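Local coordinates for DCN1-like protein 3 (Homo sapiens, PDB 4GBA) that promotes cullin neddylation by helping to transfer NEDD8 from N-terminally acetylated NEDD8-conjugating E2 enzymes to cullin C-terminal domain-RBX complexes, at residues C57-T60 and R61-F65; I121-A124 and L125-V129; L128-Q132 and N133-V137; L142-T146 and E147-G151. All blocks are in the same frame, centred on the assembly; numbering follows the deposited sequence.

Interaction 1 of 4, residues C57-T60 and R61-F65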
# COMPACT_ATOMS: atom_id res chain seq x y z
N CYS A 57 -8.90 1.06 6.77
CA CYS A 57 -9.73 1.95 7.58
C CYS A 57 -10.24 1.25 8.81
O CYS A 57 -11.23 1.68 9.40
CB CYS A 57 -10.93 2.49 6.78
SG CYS A 57 -10.53 3.41 5.29
N LYS A 58 -9.57 0.18 9.20
CA LYS A 58 -10.00 -0.57 10.37
C LYS A 58 -8.82 -1.21 11.09
O LYS A 58 -7.95 -1.81 10.46
CB LYS A 58 -11.01 -1.62 9.96
CG LYS A 58 -11.41 -2.56 11.09
CD LYS A 58 -12.52 -3.52 10.64
CE LYS A 58 -12.86 -4.54 11.73
NZ LYS A 58 -14.15 -5.27 11.49
N PHE A 59 -8.79 -1.04 12.41
CA PHE A 59 -7.90 -1.81 13.28
C PHE A 59 -8.79 -2.51 14.30
O PHE A 59 -9.42 -1.84 15.11
CB PHE A 59 -6.95 -0.91 14.08
CG PHE A 59 -5.97 -0.14 13.24
CD1 PHE A 59 -5.38 -0.71 12.13
CD2 PHE A 59 -5.63 1.17 13.59
CE1 PHE A 59 -4.46 0.00 11.37
CE2 PHE A 59 -4.71 1.89 12.84
CZ PHE A 59 -4.12 1.30 11.72
N THR A 60 -8.85 -3.83 14.27
CA THR A 60 -9.57 -4.55 15.33
C THR A 60 -8.82 -4.35 16.65
O THR A 60 -7.63 -4.03 16.66
CB THR A 60 -9.66 -6.07 15.05
OG1 THR A 60 -8.35 -6.64 15.11
CG2 THR A 60 -10.27 -6.33 13.67
N ARG A 61 -9.51 -4.56 17.76
CA ARG A 61 -8.85 -4.52 19.06
C ARG A 61 -7.52 -5.29 19.08
O ARG A 61 -6.52 -4.77 19.56
CB ARG A 61 -9.78 -5.06 20.15
CG ARG A 61 -9.09 -5.23 21.48
CD ARG A 61 -10.06 -5.65 22.58
NE ARG A 61 -9.55 -5.25 23.89
CZ ARG A 61 -9.94 -4.16 24.54
NH1 ARG A 61 -10.86 -3.35 24.02
NH2 ARG A 61 -9.41 -3.88 25.73
N LYS A 62 -7.51 -6.52 18.55
CA LYS A 62 -6.30 -7.33 18.55
C LYS A 62 -5.16 -6.77 17.70
O LYS A 62 -3.99 -6.84 18.09
CB LYS A 62 -6.59 -8.77 18.09
CG LYS A 62 -5.39 -9.69 18.27
CD LYS A 62 -5.62 -11.07 17.68
CE LYS A 62 -4.34 -11.89 17.73
NZ LYS A 62 -3.83 -12.05 19.13
N GLU A 63 -5.49 -6.25 16.53
CA GLU A 63 -4.50 -5.63 15.65
C GLU A 63 -3.86 -4.43 16.35
O GLU A 63 -2.64 -4.27 16.37
CB GLU A 63 -5.14 -5.20 14.31
CG GLU A 63 -5.53 -6.38 13.42
CD GLU A 63 -6.58 -6.04 12.35
OE1 GLU A 63 -7.06 -4.88 12.28
OE2 GLU A 63 -6.95 -6.95 11.57
N PHE A 64 -4.71 -3.59 16.93
CA PHE A 64 -4.24 -2.39 17.59
C PHE A 64 -3.33 -2.75 18.78
O PHE A 64 -2.21 -2.23 18.90
CB PHE A 64 -5.43 -1.52 18.01
CG PHE A 64 -5.03 -0.14 18.43
CD1 PHE A 64 -4.82 0.85 17.49
CD2 PHE A 64 -4.85 0.16 19.78
CE1 PHE A 64 -4.44 2.13 17.88
CE2 PHE A 64 -4.48 1.44 20.17
CZ PHE A 64 -4.28 2.43 19.21
N PHE A 65 -3.81 -3.64 19.64
CA PHE A 65 -3.00 -4.06 20.78
C PHE A 65 -1.71 -4.79 20.39
O PHE A 65 -0.64 -4.47 20.91
CB PHE A 65 -3.84 -4.92 21.73
CG PHE A 65 -4.64 -4.11 22.70
CD1 PHE A 65 -4.29 -4.06 24.05
CD2 PHE A 65 -5.74 -3.37 22.27
CE1 PHE A 65 -5.03 -3.31 24.94
CE2 PHE A 65 -6.48 -2.61 23.16
CZ PHE A 65 -6.13 -2.58 24.50

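Interaction 2 of 4, residues I121-A124 and L125-V129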
# COMPACT_ATOMS: atom_id res chain seq x y z
N ILE A 121 -6.81 2.00 -6.94
CA ILE A 121 -6.18 1.62 -5.68
C ILE A 121 -4.79 1.06 -5.95
O ILE A 121 -3.81 1.44 -5.32
CB ILE A 121 -6.99 0.52 -4.98
CG1 ILE A 121 -8.38 1.04 -4.61
CG2 ILE A 121 -6.25 0.06 -3.73
CD1 ILE A 121 -8.33 2.25 -3.70
N ALA A 122 -4.72 0.14 -6.90
CA ALA A 122 -3.44 -0.40 -7.34
C ALA A 122 -2.48 0.74 -7.67
O ALA A 122 -1.33 0.72 -7.24
CB ALA A 122 -3.63 -1.31 -8.55
N ILE A 123 -2.95 1.72 -8.44
CA ILE A 123 -2.10 2.84 -8.84
C ILE A 123 -1.63 3.67 -7.64
O ILE A 123 -0.46 4.03 -7.54
CB ILE A 123 -2.81 3.77 -9.85
CG1 ILE A 123 -3.02 3.06 -11.19
CG2 ILE A 123 -2.02 5.05 -10.06
CD1 ILE A 123 -3.75 3.91 -12.22
N ALA A 124 -2.56 3.96 -6.73
CA ALA A 124 -2.25 4.69 -5.51
C ALA A 124 -1.30 3.91 -4.59
O ALA A 124 -0.36 4.49 -4.02
CB ALA A 124 -3.53 5.04 -4.78
N LEU A 125 -1.55 2.62 -4.45
CA LEU A 125 -0.76 1.76 -3.56
C LEU A 125 0.63 1.48 -4.12
O LEU A 125 1.60 1.44 -3.38
CB LEU A 125 -1.49 0.46 -3.27
CG LEU A 125 -2.67 0.64 -2.34
CD1 LEU A 125 -3.35 -0.69 -2.07
CD2 LEU A 125 -2.20 1.29 -1.04
N TRP A 126 0.74 1.33 -5.43
CA TRP A 126 2.07 1.21 -6.02
C TRP A 126 2.92 2.44 -5.77
O TRP A 126 4.08 2.32 -5.39
CB TRP A 126 1.99 0.92 -7.51
CG TRP A 126 2.18 -0.53 -7.84
CD1 TRP A 126 3.04 -1.40 -7.25
CD2 TRP A 126 1.46 -1.27 -8.83
NE1 TRP A 126 2.92 -2.64 -7.82
CE2 TRP A 126 1.96 -2.60 -8.79
CE3 TRP A 126 0.46 -0.95 -9.75
CZ2 TRP A 126 1.48 -3.60 -9.64
CZ3 TRP A 126 -0.02 -1.95 -10.59
CH2 TRP A 126 0.50 -3.26 -10.54
N LYS A 127 2.34 3.62 -5.98
CA LYS A 127 3.01 4.89 -5.69
C LYS A 127 3.42 4.97 -4.22
O LYS A 127 4.54 5.31 -3.89
CB LYS A 127 2.06 6.03 -6.01
CG LYS A 127 2.70 7.39 -6.20
CD LYS A 127 1.69 8.41 -6.77
CE LYS A 127 0.85 7.80 -7.91
NZ LYS A 127 -0.14 8.74 -8.57
N LEU A 128 2.47 4.66 -3.34
CA LEU A 128 2.72 4.68 -1.91
C LEU A 128 3.83 3.71 -1.45
O LEU A 128 4.77 4.10 -0.75
CB LEU A 128 1.41 4.43 -1.14
CG LEU A 128 1.43 4.91 0.32
CD1 LEU A 128 1.80 6.39 0.36
CD2 LEU A 128 0.11 4.66 1.00
N VAL A 129 3.73 2.44 -1.85
CA VAL A 129 4.66 1.43 -1.36
C VAL A 129 6.12 1.70 -1.78
O VAL A 129 7.06 1.38 -1.04
CB VAL A 129 4.19 -0.02 -1.71
CG1 VAL A 129 4.37 -0.33 -3.19
CG2 VAL A 129 4.91 -1.05 -0.83

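Interaction 3 of 4, residues L128-Q132 and N133-V137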
# COMPACT_ATOMS: atom_id res chain seq x y z
N LEU A 128 2.47 4.66 -3.34
CA LEU A 128 2.72 4.68 -1.91
C LEU A 128 3.83 3.71 -1.45
O LEU A 128 4.77 4.10 -0.75
CB LEU A 128 1.41 4.43 -1.14
CG LEU A 128 1.43 4.91 0.32
CD1 LEU A 128 1.80 6.39 0.36
CD2 LEU A 128 0.11 4.66 1.00
N VAL A 129 3.73 2.44 -1.85
CA VAL A 129 4.66 1.43 -1.36
C VAL A 129 6.12 1.70 -1.78
O VAL A 129 7.06 1.38 -1.04
CB VAL A 129 4.19 -0.02 -1.71
CG1 VAL A 129 4.37 -0.33 -3.19
CG2 VAL A 129 4.91 -1.05 -0.83
N PHE A 130 6.31 2.31 -2.95
CA PHE A 130 7.65 2.60 -3.45
C PHE A 130 8.19 3.95 -2.99
O PHE A 130 9.24 4.40 -3.47
CB PHE A 130 7.69 2.52 -4.99
CG PHE A 130 7.71 1.10 -5.53
CD1 PHE A 130 8.81 0.27 -5.29
CD2 PHE A 130 6.65 0.61 -6.28
CE1 PHE A 130 8.84 -1.02 -5.78
CE2 PHE A 130 6.68 -0.70 -6.78
CZ PHE A 130 7.77 -1.51 -6.53
N THR A 131 7.49 4.60 -2.07
CA THR A 131 7.86 5.93 -1.57
C THR A 131 9.37 6.15 -1.35
O THR A 131 9.93 7.13 -1.83
CB THR A 131 7.05 6.30 -0.28
OG1 THR A 131 5.66 6.46 -0.60
CG2 THR A 131 7.56 7.57 0.33
N GLN A 132 10.04 5.24 -0.64
CA GLN A 132 11.46 5.44 -0.32
C GLN A 132 12.41 5.00 -1.43
O GLN A 132 13.59 5.31 -1.41
CB GLN A 132 11.84 4.75 0.99
CG GLN A 132 10.92 5.09 2.16
CD GLN A 132 11.53 4.77 3.52
OE1 GLN A 132 12.12 5.64 4.16
NE2 GLN A 132 11.37 3.54 3.98
N ASN A 133 11.88 4.27 -2.40
CA ASN A 133 12.72 3.66 -3.44
C ASN A 133 11.99 3.55 -4.77
O ASN A 133 11.52 2.47 -5.12
CB ASN A 133 13.23 2.28 -3.00
CG ASN A 133 12.08 1.28 -2.71
OD1 ASN A 133 10.92 1.67 -2.51
ND2 ASN A 133 12.41 -0.02 -2.69
N ASN A 134 11.88 4.66 -5.49
CA ASN A 134 11.25 4.63 -6.81
C ASN A 134 12.11 3.91 -7.85
O ASN A 134 13.22 4.36 -8.17
CB ASN A 134 10.93 6.05 -7.32
CG ASN A 134 9.49 6.48 -7.04
OD1 ASN A 134 8.90 6.14 -6.01
ND2 ASN A 134 8.92 7.24 -7.97
N PRO A 135 11.62 2.78 -8.37
CA PRO A 135 12.32 2.14 -9.48
C PRO A 135 12.19 2.99 -10.75
O PRO A 135 11.19 3.69 -10.93
CB PRO A 135 11.58 0.81 -9.65
CG PRO A 135 10.64 0.70 -8.47
CD PRO A 135 10.36 2.11 -8.03
N PRO A 136 13.19 2.93 -11.63
CA PRO A 136 13.19 3.68 -12.89
C PRO A 136 11.87 3.60 -13.67
O PRO A 136 11.40 4.62 -14.18
CB PRO A 136 14.32 3.03 -13.68
CG PRO A 136 15.28 2.59 -12.62
CD PRO A 136 14.44 2.16 -11.45
N VAL A 137 11.26 2.43 -13.71
CA VAL A 137 10.09 2.19 -14.56
C VAL A 137 8.74 2.60 -13.96
O VAL A 137 7.72 2.53 -14.63
CB VAL A 137 10.01 0.69 -14.96
CG1 VAL A 137 9.71 -0.17 -13.73
CG2 VAL A 137 8.96 0.47 -16.02

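Interaction 4 of 4, residues L142-T146 and E147-G151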
# COMPACT_ATOMS: atom_id res chain seq x y z
N LEU A 142 2.87 3.85 -14.12
CA LEU A 142 1.67 4.43 -13.51
C LEU A 142 0.93 5.38 -14.47
O LEU A 142 -0.29 5.54 -14.36
CB LEU A 142 2.00 5.14 -12.18
CG LEU A 142 2.56 4.31 -11.01
CD1 LEU A 142 3.08 5.24 -9.91
CD2 LEU A 142 1.56 3.29 -10.45
N ASN A 143 1.67 6.01 -15.39
CA ASN A 143 1.04 6.79 -16.46
C ASN A 143 0.26 5.87 -17.37
O ASN A 143 -0.88 6.17 -17.75
CB ASN A 143 2.09 7.52 -17.30
CG ASN A 143 2.72 8.70 -16.57
OD1 ASN A 143 2.12 9.26 -15.64
ND2 ASN A 143 3.91 9.08 -17.00
N PHE A 144 0.88 4.75 -17.71
CA PHE A 144 0.27 3.72 -18.54
C PHE A 144 -1.05 3.24 -17.94
O PHE A 144 -2.05 3.11 -18.64
CB PHE A 144 1.27 2.57 -18.73
CG PHE A 144 0.64 1.28 -19.19
CD1 PHE A 144 0.26 1.11 -20.50
CD2 PHE A 144 0.46 0.24 -18.30
CE1 PHE A 144 -0.31 -0.09 -20.92
CE2 PHE A 144 -0.11 -0.96 -18.71
CZ PHE A 144 -0.49 -1.12 -20.01
N LEU A 145 -1.07 3.01 -16.63
CA LEU A 145 -2.26 2.47 -15.97
C LEU A 145 -3.40 3.47 -15.78
O LEU A 145 -4.56 3.08 -15.71
CB LEU A 145 -1.88 1.89 -14.60
CG LEU A 145 -0.99 0.66 -14.57
CD1 LEU A 145 -0.60 0.35 -13.11
CD2 LEU A 145 -1.70 -0.52 -15.23
N THR A 146 -3.08 4.75 -15.64
CA THR A 146 -4.11 5.78 -15.51
C THR A 146 -4.78 5.97 -16.87
O THR A 146 -6.00 6.13 -16.98
CB THR A 146 -3.53 7.12 -15.00
OG1 THR A 146 -2.62 7.65 -15.97
CG2 THR A 146 -2.79 6.93 -13.68
N GLU A 147 -3.97 5.93 -17.92
CA GLU A 147 -4.48 5.95 -19.27
C GLU A 147 -5.30 4.68 -19.51
O GLU A 147 -6.40 4.73 -20.06
CB GLU A 147 -3.33 6.04 -20.25
CG GLU A 147 -3.75 5.92 -21.69
CD GLU A 147 -2.66 6.39 -22.64
OE1 GLU A 147 -1.85 7.26 -22.23
OE2 GLU A 147 -2.63 5.90 -23.79
N ASN A 148 -4.75 3.54 -19.09
CA ASN A 148 -5.42 2.25 -19.22
C ASN A 148 -5.79 1.89 -20.67
O ASN A 148 -6.93 1.54 -20.96
CB ASN A 148 -6.66 2.17 -18.32
CG ASN A 148 -7.19 0.75 -18.17
OD1 ASN A 148 -6.50 -0.22 -18.48
ND2 ASN A 148 -8.42 0.63 -17.68
N PRO A 149 -4.79 1.96 -21.57
CA PRO A 149 -4.95 1.69 -23.00
C PRO A 149 -5.80 0.45 -23.28
O PRO A 149 -6.64 0.49 -24.16
CB PRO A 149 -3.52 1.43 -23.48
CG PRO A 149 -2.67 2.20 -22.53
CD PRO A 149 -3.39 2.22 -21.20
N SER A 150 -5.57 -0.64 -22.53
CA SER A 150 -6.20 -1.92 -22.82
C SER A 150 -7.41 -2.21 -21.93
O SER A 150 -7.87 -3.35 -21.85
CB SER A 150 -5.19 -3.08 -22.74
OG SER A 150 -4.60 -3.21 -21.45
N GLY A 151 -7.92 -1.18 -21.27
CA GLY A 151 -9.10 -1.31 -20.43
C GLY A 151 -9.13 -2.53 -19.51
O GLY A 151 -9.96 -3.43 -19.68

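Interaction 1 of 4, residues C57-T60 and R61-F65
Glu63 OE1 takes the backbone N-H of Thr60 at 2.9 Å from Thr60 N, and Thr60 pays the bond back: its OG1 accepts from Glu63 N at 3.2 Å. These reciprocal bonds make a capping box, with Thr60 as the N-cap of helix 61-71. For the threonine to do this, OG1 has to sit between the backbone N and the carbonyl carbon (chi1 67°), which swings it in front of the first turn. Glu63 then sends an extended chain back past the hydroxyl, its CG 3.3 Å from Thr60 OG1. Its carboxylate is not met edge-on; the Thr60 N-H comes from above the plane, 53° out of it. The helix proper starts with Phe64 N bonded to Thr60 O at 3.0 Å. Both phenylalanines are buried, and Phe59 CD2 lies 4.0 Å from Phe64 CD1, at the edge of the Phe64 ring; Phe59 also packs on a modified side chain of the bound acetylated E2 peptide. Phe59 pairs through its backbone with Ile23, in the small antiparallel sheet, while Arg61 reaches out to a salt bridge with Glu9. The cap satisfies two amides at the strand-to-helix junction, Thr60 N and Glu63 N, and the glutamate's negative charge sits where the helix dipole would be expected to favour it.

Interaction 2 of 4, residues I121-A124 and L125-V129
Helix 119-129 runs through the middle of the DCUN1 domain, and residues 121-129 make up about two and a half of its turns. Four successive i to i+4 backbone bonds cross from 121-124 to 125-129, the shortest from Leu125 N to Ile121 O at 2.7 Å and the longest from Lys127 N to Ile123 O at 3.2 Å. On the side facing the bound peptide, Ile121 and Leu125 lie side by side and point the same way. Ile121 CG2, anti to its own backbone nitrogen, comes within 3.4 Å of Leu125 CD1. Ala124 and Leu125 pack there on apolar side chains of the peptide, and Leu128 on its modified residue. Round the helix, Trp126 folds its six-membered ring back along the preceding turn, with CZ3 4.2 Å from Ala122 CB and CE3 3.5 Å from Ala122 O. That indole is stacked with Trp160, meets Trp141 edge-to-face and gives its NE1 hydrogen to Tyr100 OH. With its backbone amide and its indole N-H both paired, the buried Trp126 leaves no polar hydrogen of its own without a partner, and the peptide meets mainly the aliphatic side chains of Ile121, Ala124, Leu125 and Leu128.

Interaction 3 of 4, residues L128-Q132 and N133-V137
With chi1 at -77°, Phe130 holds its CG anti to the carbonyl carbon, and a chi2 of -66° turns one face of the ring to Pro135. The proline lies across the phenylalanine at about a right angle and makes a CH-pi contact: Pro135 CG is 3.9 Å from the ring centroid, 22° off the normal. Pro135 CD reaches down to Phe130 CD1 at 3.6 Å, so the proline sits over one face of the phenyl ring, displaced toward its rim. What carries the chain from one ring to the other is a type I beta turn from Phe130 to Asn133, closed by Asn133 N bonding to Phe130 O at 2.9 Å. That donor stands well above the carbonyl plane. Within the turn, Thr131 bends back toward the helix, and Leu128 O accepts both its backbone N (3.1 Å) and its hydroxyl OG1. The turn follows helix 119-129 and leads into the loop to helix 138-147. Around it, Phe130 packs on Phe163 and Leu164 of helix 157-169 and on Leu138, Pro135 rests on Thr167, and Gln132 bonds through NE2 to Leu87 O of helix 76-89 and through OE1 to Lys91 NZ, just after that helix.

Interaction 4 of 4, residues L142-T146 and E147-G151
Phe144 and Pro149 meet where helix 138-147 runs out into a type I beta turn, Asn148 to Gly151. The polar bonds belong mostly to the helix end. Asn148 N closes the last helical turn on Phe144 O at 2.8 Å, and Asn148 then leaves helical geometry with positive phi (57°). The preceding carbonyl, Asn143 O, accepts twice, from Glu147 N at 3.1 Å and from the Thr146 hydroxyl OG1 at 2.9 Å, both reaching the same face of its carbonyl plane. Thr146 manages this because OG1 sits between its backbone N and carbonyl carbon (chi1 65°), folded against the helix it belongs to. The new turn is closed by Gly151 N on Asn148 O. Beyond the segments, Asn148 OD1 accepts from Ile152 N, still in the loop that leads to strand 154-155, and Glu147 OE2 accepts from Trp193 NE1 of helix 185-199. The apolar part is one contact. Phe144 crosses Pro149 obliquely, and the same aromatic ring is met edge-to-face by Trp193 and Phe190, so it joins the helix end to helix 185-199. Pro149 CG lies 3.7 Å from both CD1 and CE1 of Phe144, while Pro149 CD sits 3.0 Å from Phe144 O.

How the interactions relate
Interactions 2, 3 and 4 follow one another through helix 119-129, its outgoing loop and helix 138-147; interaction 1 stands apart, its centre about 22 Å from that of interaction 2. Interaction 2, with four buried residues, is the most central and apolar in its side-chain contacts; interactions 3 and 4 are mostly exposed in their loop halves. Interactions 2 and 4 touch directly, Trp126 and Ile123 packing on Leu145 and Thr146. Helix 61-71 begins at interaction 1, where side-chain oxygens accept from backbone N-H groups; helices 119-129 and 138-147 end at interactions 3 and 4, where threonine hydroxyls donate to backbone carbonyls. Interactions 1 and 2 reach the bound peptide, interaction 3 only through the shared Leu128.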